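Local coordinates for putative sensory box/GGDEF family protein (Vibrio parahaemolyticus, PDB 3LID) that probably makes cyclic di-GMP from two GTP through its GGDEF domain, the present chain being its extracellular double-PDC (Cache-type) sensor domain, at residues 32-35 with 36-40; 57-60 with 61-65; 89-92 with 93-96. All coordinates share one frame; numbering follows the deposited sequence.

Interaction 1 of 3, residues 32-35 with 36-40; sequences NIQD and QIETI
The Gln-34 amide and the Glu-38 carboxylate meet almost at right angles, their planes 88° apart. Gln-34 NE2 donates to Glu-38 OE2 at 2.8 Å, and the bond is nearly straight. The acceptor lies nearly in the amide plane, while the NH2 group comes in from above the carboxylate plane. This is an i to i+4 side-chain bond on the long helix 9-45 of a PDC-fold sensor domain. The two chains cross obliquely. Gln-34 has CG anti to its backbone N (chi1 169°) and Glu-38 has CG anti to its carbonyl carbon, and the two extended chains meet at their ends across one turn. The other end of the amide is also held, because Gln-34 OE1 accepts from Val-256 N. Glu-38 is therefore linked, through Gln-34, to the loop at Val-256.

The other carboxylate oxygen faces a water. The water donates to Glu-38 OE1 and to Asp-35 OD1, the latter at 3.1 Å. It bridges two acids whose oxygens, Asp-35 OD1 and Glu-38 OE1, are 4.7 Å apart, and probably eases their mutual repulsion.

Another side of the helix is apolar. Ile-33 CG2 rests against Ile-37 CD1 at 3.8 Å. Both isoleucines also pack on Phe-255; Ile-33 reaches Leu-177 and Leu-181 of helix 174-181, and Ile-37 reaches Tyr-79. This side fastens the helix to the rest of the domain.

Four successive i to i+4 backbone bonds run through the contact; at the last, Asp-35 O takes two donors. Thr-39 N reaches Asp-35 O from one face of the carbonyl plane at 3.0 Å, and Thr-39 OG1 reaches Asp-35 O from the other face at 2.9 Å.

Interaction 2 of 3, residues 57-60 with 61-65; sequences PSKA and NLTIL
At Ser-58 the backbone changes from an extended conformation (psi 160°) to the helical angles of Lys-59 onward, and Leu-62 N then bonds to Ser-58 O at 2.9 Å in the first turn of helix 59-76. Ser-58 is the N-cap. Its OG accepts from Asn-61 N at 3.0 Å, with the N-H pointing well at it. With chi1 at 63°, OG sits between its own backbone N and carbonyl carbon, and from there it faces the start of the helix. The hydroxyl thus serves an amide of the first turn. Ser-58 OG also lies 3.4 Å from Asn-61 CB.

The Asn-61 side chain turns back before the helix. Its ND2 donates to the backbone carbonyl of Glu-56, so the amide ties the first turn to the residues that lead into it.

Lys-59 and Thr-63, one turn apart, form a second polar link. The lysine chain leaves with CG anti to N, then bends at chi2 (58°) and again at chi4. The two bends fold it onto the helix, toward the next turn, and Lys-59 NZ donates to Thr-63 OG1 at 2.7 Å. Thr-63 OG1 is 3.0 Å from Lys-59 O. Thr-63 N donates to Lys-59 O at 2.9 Å. Next along the helix, Ile-64 N bonds to Ala-60 O, and Ile-64 CG1 lies 3.4 Å from Ala-60 O.

The leucines supply the packing; Leu-65 is buried. Leu-62 packs on Tyr-53 of helix 48-55 and on Val-93 of strand 91-98. Leu-65 meets Ser-49, Leu-50 and Tyr-53 of that helix, as well as Val-93, so the start of helix 59-76 joins helix 48-55 to the sheet.

Interaction 3 of 3, residues 89-92 with 93-96; sequences GTEK and VRIK
Glu-91 and Arg-94 form a buried local contact, three residues apart, with a long salt bridge, within strand 91-98 and beside a classic beta bulge in the antiparallel sheet of a PDC domain. Lys-92 and Val-93 both face Phe-84 of the paired strand 79-86, and both make backbone hydrogen bonds with it. The extra residue puts the side chains of Glu-91 and Arg-94 on the same side of the strand.

Arg-94 slants past the carboxylate of Glu-91. Glu-91 is extended beyond CG, and Arg-94 is extended from CG to NE. The arginine's aliphatic part does most of the touching: Arg-94 CD lies 3.8 Å from Glu-91 OE1. The carboxylate and guanidinium planes are only 23° apart, but Glu-91 OE2 lies well out of the guanidinium plane. The salt bridge from Glu-91 OE2 to Arg-94 NE is long, 3.9 Å, and no N-H points at the oxygen, so the attraction is one of charge.

Each group has firmer partners. Glu-91 makes salt bridges to Arg-111 and Arg-83 through its two oxygens, and Arg-94 NH1 donates to the carbonyl of Ile-109. The acid therefore sits among several arginines, which would favour its charged form. Its side chain is also about 5 Å from a bound phosphate ion, probably from the crystallisation liquor.

Val-93 packs on Trp-69 and Tyr-53 of the helices. With CG1 anti to the backbone N (chi1 -173°), Val-93 CG2 is left beside that N and lies 3.4 Å from Lys-92 C.

On the guanidinium side, Lys-96 CD lies 3.7 Å above one face of Arg-94, offset toward its rim.

Overall arrangement
The three contacts follow one another along the chain of the sensor domain. Interactions 2 and 3 are neighbours, with centres about 13 Å apart. They meet through apolar side chains: Leu-62 CD1 is 3.7 Å from Val-93 CG2, and Leu-65 CD2 is 4.0 Å from the same methyl. The capped start of helix 59-76 is thus packed on the bulged strand 91-98. Interaction 1 stands apart on the long helix 9-45. Its centre is about 27 Å from that of interaction 2 and about 22 Å from that of interaction 3, and it touches neither. The bound phosphate and 1,2-ethanediol near interaction 3 are probably crystallisation additives.

Interaction 1 of 3, residues 32-35 with 36-40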
loop_
_atom_site.group_PDB
_atom_site.type_symbol
_atom_site.label_atom_id
_atom_site.label_comp_id
_atom_site.label_asym_id
_atom_site.label_seq_id
_atom_site.Cartn_x
_atom_site.Cartn_y
_atom_site.Cartn_z
ATOM N N ASN A 32 -4.134 4.221 -11.097
ATOM C CA ASN A 32 -4.922 3.123 -11.668
ATOM C C ASN A 32 -5.214 2.027 -10.639
ATOM O O ASN A 32 -6.320 1.461 -10.529
ATOM C CB ASN A 32 -4.244 2.522 -12.906
ATOM C CG ASN A 32 -4.555 3.374 -14.148
ATOM O OD1 ASN A 32 -5.222 4.398 -14.005
ATOM N ND2 ASN A 32 -4.004 3.020 -15.313
ATOM N N ILE A 33 -4.204 1.712 -9.874
ATOM C CA ILE A 33 -4.434 0.711 -8.801
ATOM C C ILE A 33 -5.567 1.212 -7.835
ATOM O O ILE A 33 -6.451 0.445 -7.407
ATOM C CB ILE A 33 -3.122 0.465 -7.996
ATOM C CG1 ILE A 33 -2.100 -0.326 -8.837
ATOM C CG2 ILE A 33 -3.415 -0.263 -6.633
ATOM C CD1 ILE A 33 -2.515 -1.760 -9.129
ATOM N N GLN A 34 -5.516 2.483 -7.471
ATOM C CA GLN A 34 -6.574 3.034 -6.616
ATOM C C GLN A 34 -7.964 2.848 -7.269
ATOM O O GLN A 34 -8.935 2.419 -6.593
ATOM C CB GLN A 34 -6.316 4.514 -6.386
ATOM C CG GLN A 34 -7.537 5.160 -5.731
ATOM C CD GLN A 34 -7.255 6.455 -5.047
ATOM O OE1 GLN A 34 -6.145 6.857 -4.820
ATOM N NE2 GLN A 34 -8.327 7.076 -4.608
ATOM N N ASP A 35 -8.081 3.122 -8.559
ATOM C CA ASP A 35 -9.404 2.951 -9.275
ATOM C C ASP A 35 -9.824 1.454 -9.188
ATOM O O ASP A 35 -11.003 1.117 -8.967
ATOM C CB ASP A 35 -9.160 3.318 -10.754
ATOM C CG ASP A 35 -10.437 3.317 -11.561
ATOM O OD1 ASP A 35 -11.188 4.282 -11.478
ATOM O OD2 ASP A 35 -10.652 2.299 -12.212
ATOM N N GLN A 36 -8.876 0.549 -9.354
ATOM C CA GLN A 36 -9.156 -0.913 -9.377
ATOM C C GLN A 36 -9.657 -1.303 -7.926
ATOM O O GLN A 36 -10.596 -2.068 -7.730
ATOM C CB GLN A 36 -7.853 -1.655 -9.681
ATOM C CG GLN A 36 -7.911 -3.111 -9.811
ATOM C CD GLN A 36 -6.515 -3.753 -10.165
ATOM O OE1 GLN A 36 -5.653 -3.130 -10.830
ATOM N NE2 GLN A 36 -6.308 -4.989 -9.721
ATOM N N ILE A 37 -8.967 -0.762 -6.914
ATOM C CA ILE A 37 -9.358 -1.038 -5.520
ATOM C C ILE A 37 -10.787 -0.436 -5.223
ATOM O O ILE A 37 -11.661 -1.110 -4.590
ATOM C CB ILE A 37 -8.384 -0.359 -4.586
ATOM C CG1 ILE A 37 -7.057 -1.158 -4.544
ATOM C CG2 ILE A 37 -8.997 -0.408 -3.131
ATOM C CD1 ILE A 37 -5.978 -0.275 -3.849
ATOM N N GLU A 38 -11.027 0.776 -5.655
ATOM C CA GLU A 38 -12.383 1.364 -5.483
ATOM C C GLU A 38 -13.473 0.547 -6.121
ATOM O O GLU A 38 -14.512 0.334 -5.506
ATOM C CB GLU A 38 -12.432 2.801 -5.952
ATOM C CG GLU A 38 -11.481 3.711 -5.110
ATOM C CD GLU A 38 -11.317 5.103 -5.703
ATOM O OE1 GLU A 38 -11.499 5.291 -6.932
ATOM O OE2 GLU A 38 -10.917 6.023 -4.925
ATOM N N THR A 39 -13.231 0.062 -7.329
ATOM C CA THR A 39 -14.241 -0.719 -8.009
ATOM C C THR A 39 -14.514 -2.047 -7.341
ATOM O O THR A 39 -15.730 -2.468 -7.169
ATOM C CB THR A 39 -13.849 -0.897 -9.492
ATOM O OG1 THR A 39 -13.629 0.425 -10.044
ATOM C CG2 THR A 39 -14.970 -1.678 -10.227
ATOM N N ILE A 40 -13.441 -2.763 -7.006
ATOM C CA ILE A 40 -13.570 -4.103 -6.469
ATOM C C ILE A 40 -14.170 -3.946 -5.055
ATOM O O ILE A 40 -14.987 -4.822 -4.640
ATOM C CB ILE A 40 -12.191 -4.790 -6.421
ATOM C CG1 ILE A 40 -11.745 -5.234 -7.787
ATOM C CG2 ILE A 40 -12.194 -6.030 -5.538
ATOM C CD1 ILE A 40 -12.631 -6.414 -8.386
HETATM O O HOH W 1 -12.910 4.562 -8.910
#

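Interaction 2 of 3, residues 57-60 with 61-65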
loop_
_atom_site.group_PDB
_atom_site.type_symbol
_atom_site.label_atom_id
_atom_site.label_comp_id
_atom_site.label_asym_id
_atom_site.label_seq_id
_atom_site.Cartn_x
_atom_site.Cartn_y
_atom_site.Cartn_z
ATOM N N PRO A 57 -26.437 -17.035 7.921
ATOM C CA PRO A 57 -24.994 -17.404 8.034
ATOM C C PRO A 57 -24.728 -18.898 8.338
ATOM O O PRO A 57 -24.043 -19.208 9.341
ATOM C CB PRO A 57 -24.453 -16.511 9.149
ATOM C CG PRO A 57 -25.663 -16.237 10.003
ATOM C CD PRO A 57 -26.842 -16.097 9.007
ATOM N N SER A 58 -25.243 -19.744 7.466
ATOM C CA SER A 58 -25.042 -21.192 7.541
ATOM C C SER A 58 -23.613 -21.528 7.123
ATOM O O SER A 58 -22.979 -20.775 6.373
ATOM C CB SER A 58 -26.020 -21.835 6.568
ATOM O OG SER A 58 -25.831 -21.483 5.161
ATOM N N LYS A 59 -23.148 -22.694 7.521
ATOM C CA LYS A 59 -21.856 -23.174 7.030
ATOM C C LYS A 59 -21.840 -23.177 5.502
ATOM O O LYS A 59 -20.835 -22.829 4.897
ATOM C CB LYS A 59 -21.616 -24.614 7.545
ATOM C CG LYS A 59 -20.290 -25.174 7.090
ATOM C CD LYS A 59 -19.177 -24.293 7.546
ATOM C CE LYS A 59 -17.797 -24.876 7.189
ATOM N NZ LYS A 59 -17.701 -24.942 5.687
ATOM N N ALA A 60 -22.946 -23.582 4.871
ATOM C CA ALA A 60 -23.007 -23.609 3.444
ATOM C C ALA A 60 -22.804 -22.239 2.788
ATOM O O ALA A 60 -22.134 -22.125 1.765
ATOM C CB ALA A 60 -24.319 -24.195 2.958
ATOM N N ASN A 61 -23.484 -21.240 3.311
ATOM C CA ASN A 61 -23.329 -19.906 2.778
ATOM C C ASN A 61 -21.961 -19.319 3.104
ATOM O O ASN A 61 -21.409 -18.512 2.309
ATOM C CB ASN A 61 -24.460 -18.999 3.232
ATOM C CG ASN A 61 -25.761 -19.302 2.496
ATOM O OD1 ASN A 61 -25.752 -19.913 1.407
ATOM N ND2 ASN A 61 -26.902 -18.889 3.077
ATOM N N LEU A 62 -21.398 -19.704 4.225
ATOM C CA LEU A 62 -20.053 -19.175 4.590
ATOM C C LEU A 62 -19.081 -19.760 3.561
ATOM O O LEU A 62 -18.138 -19.124 3.083
ATOM C CB LEU A 62 -19.646 -19.652 5.991
ATOM C CG LEU A 62 -18.184 -19.421 6.455
ATOM C CD1 LEU A 62 -17.940 -17.903 6.408
ATOM C CD2 LEU A 62 -17.926 -19.915 7.882
ATOM N N THR A 63 -19.262 -21.034 3.245
ATOM C CA THR A 63 -18.329 -21.657 2.262
ATOM C C THR A 63 -18.393 -20.984 0.901
ATOM O O THR A 63 -17.373 -20.766 0.251
ATOM C CB THR A 63 -18.675 -23.163 2.131
ATOM O OG1 THR A 63 -18.367 -23.774 3.392
ATOM C CG2 THR A 63 -17.908 -23.856 0.972
ATOM N N ILE A 64 -19.593 -20.692 0.430
ATOM C CA ILE A 64 -19.730 -20.041 -0.843
ATOM C C ILE A 64 -19.007 -18.670 -0.812
ATOM O O ILE A 64 -18.277 -18.321 -1.778
ATOM C CB ILE A 64 -21.206 -19.875 -1.190
ATOM C CG1 ILE A 64 -21.721 -21.298 -1.518
ATOM C CG2 ILE A 64 -21.446 -18.936 -2.354
ATOM C CD1 ILE A 64 -23.286 -21.323 -1.530
ATOM N N LEU A 65 -19.220 -17.920 0.276
ATOM C CA LEU A 65 -18.597 -16.588 0.415
ATOM C C LEU A 65 -17.061 -16.752 0.443
ATOM O O LEU A 65 -16.352 -16.046 -0.272
ATOM C CB LEU A 65 -19.041 -15.925 1.716
ATOM C CG LEU A 65 -18.423 -14.558 1.975
ATOM C CD1 LEU A 65 -18.784 -13.597 0.828
ATOM C CD2 LEU A 65 -19.028 -14.001 3.310
#

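Interaction 3 of 3, residues 89-92 with 93-96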
loop_
_atom_site.group_PDB
_atom_site.type_symbol
_atom_site.label_atom_id
_atom_site.label_comp_id
_atom_site.label_asym_id
_atom_site.label_seq_id
_atom_site.Cartn_x
_atom_site.Cartn_y
_atom_site.Cartn_z
ATOM N N GLY A 89 -16.783 -6.031 16.355
ATOM C CA GLY A 89 -15.369 -6.028 15.906
ATOM C C GLY A 89 -14.674 -7.380 15.893
ATOM O O GLY A 89 -13.432 -7.458 15.740
ATOM N N THR A 90 -15.435 -8.459 16.008
ATOM C CA THR A 90 -14.893 -9.828 15.988
ATOM C C THR A 90 -14.881 -10.340 14.524
ATOM O O THR A 90 -15.873 -10.234 13.822
ATOM C CB THR A 90 -15.706 -10.784 16.880
ATOM O OG1 THR A 90 -15.440 -10.421 18.236
ATOM C CG2 THR A 90 -15.134 -12.228 16.731
ATOM N N GLU A 91 -13.742 -10.855 14.094
ATOM C CA GLU A 91 -13.654 -11.419 12.730
ATOM C C GLU A 91 -14.611 -12.608 12.604
ATOM O O GLU A 91 -14.593 -13.516 13.477
ATOM C CB GLU A 91 -12.253 -11.923 12.494
ATOM C CG GLU A 91 -11.191 -10.739 12.490
ATOM C CD GLU A 91 -9.778 -11.229 12.447
ATOM O OE1 GLU A 91 -9.494 -12.292 13.068
ATOM O OE2 GLU A 91 -8.908 -10.530 11.765
ATOM N N LYS A 92 -15.393 -12.626 11.548
ATOM C CA LYS A 92 -16.366 -13.727 11.316
ATOM C C LYS A 92 -15.945 -14.471 10.027
ATOM O O LYS A 92 -16.148 -15.726 9.910
ATOM C CB LYS A 92 -17.756 -13.192 11.105
ATOM C CG LYS A 92 -18.310 -12.376 12.321
ATOM C CD LYS A 92 -18.461 -13.246 13.522
ATOM C CE LYS A 92 -19.346 -14.400 13.158
ATOM N NZ LYS A 92 -19.927 -14.915 14.390
ATOM N N VAL A 93 -15.359 -13.724 9.071
ATOM C CA VAL A 93 -14.959 -14.345 7.789
ATOM C C VAL A 93 -13.582 -13.798 7.527
ATOM O O VAL A 93 -13.376 -12.582 7.633
ATOM C CB VAL A 93 -15.830 -13.956 6.599
ATOM C CG1 VAL A 93 -15.403 -14.809 5.398
ATOM C CG2 VAL A 93 -17.345 -14.289 6.893
ATOM N N ARG A 94 -12.619 -14.686 7.287
ATOM C CA ARG A 94 -11.258 -14.176 7.092
ATOM C C ARG A 94 -10.550 -15.004 6.008
ATOM O O ARG A 94 -10.249 -16.195 6.221
ATOM C CB ARG A 94 -10.493 -14.348 8.415
ATOM C CG ARG A 94 -9.035 -13.907 8.332
ATOM C CD ARG A 94 -8.427 -13.778 9.735
ATOM N NE ARG A 94 -7.066 -13.278 9.623
ATOM C CZ ARG A 94 -6.006 -13.753 10.300
ATOM N NH1 ARG A 94 -6.100 -14.765 11.189
ATOM N NH2 ARG A 94 -4.800 -13.196 10.056
ATOM N N ILE A 95 -10.329 -14.369 4.859
ATOM C CA ILE A 95 -9.572 -15.044 3.783
ATOM C C ILE A 95 -8.221 -14.394 3.831
ATOM O O ILE A 95 -8.123 -13.180 3.913
ATOM C CB ILE A 95 -10.293 -14.783 2.437
ATOM C CG1 ILE A 95 -11.637 -15.593 2.344
ATOM C CG2 ILE A 95 -9.376 -14.988 1.223
ATOM C CD1 ILE A 95 -11.664 -16.899 2.835
ATOM N N LYS A 96 -7.196 -15.229 3.720
ATOM C CA LYS A 96 -5.785 -14.744 3.689
ATOM C C LYS A 96 -5.222 -15.164 2.342
ATOM O O LYS A 96 -5.574 -16.239 1.823
ATOM C CB LYS A 96 -4.919 -15.355 4.814
ATOM C CG LYS A 96 -5.509 -14.958 6.184
ATOM C CD LYS A 96 -4.741 -15.652 7.227
ATOM C CE LYS A 96 -3.321 -14.932 7.320
ATOM N NZ LYS A 96 -2.536 -15.375 8.560
#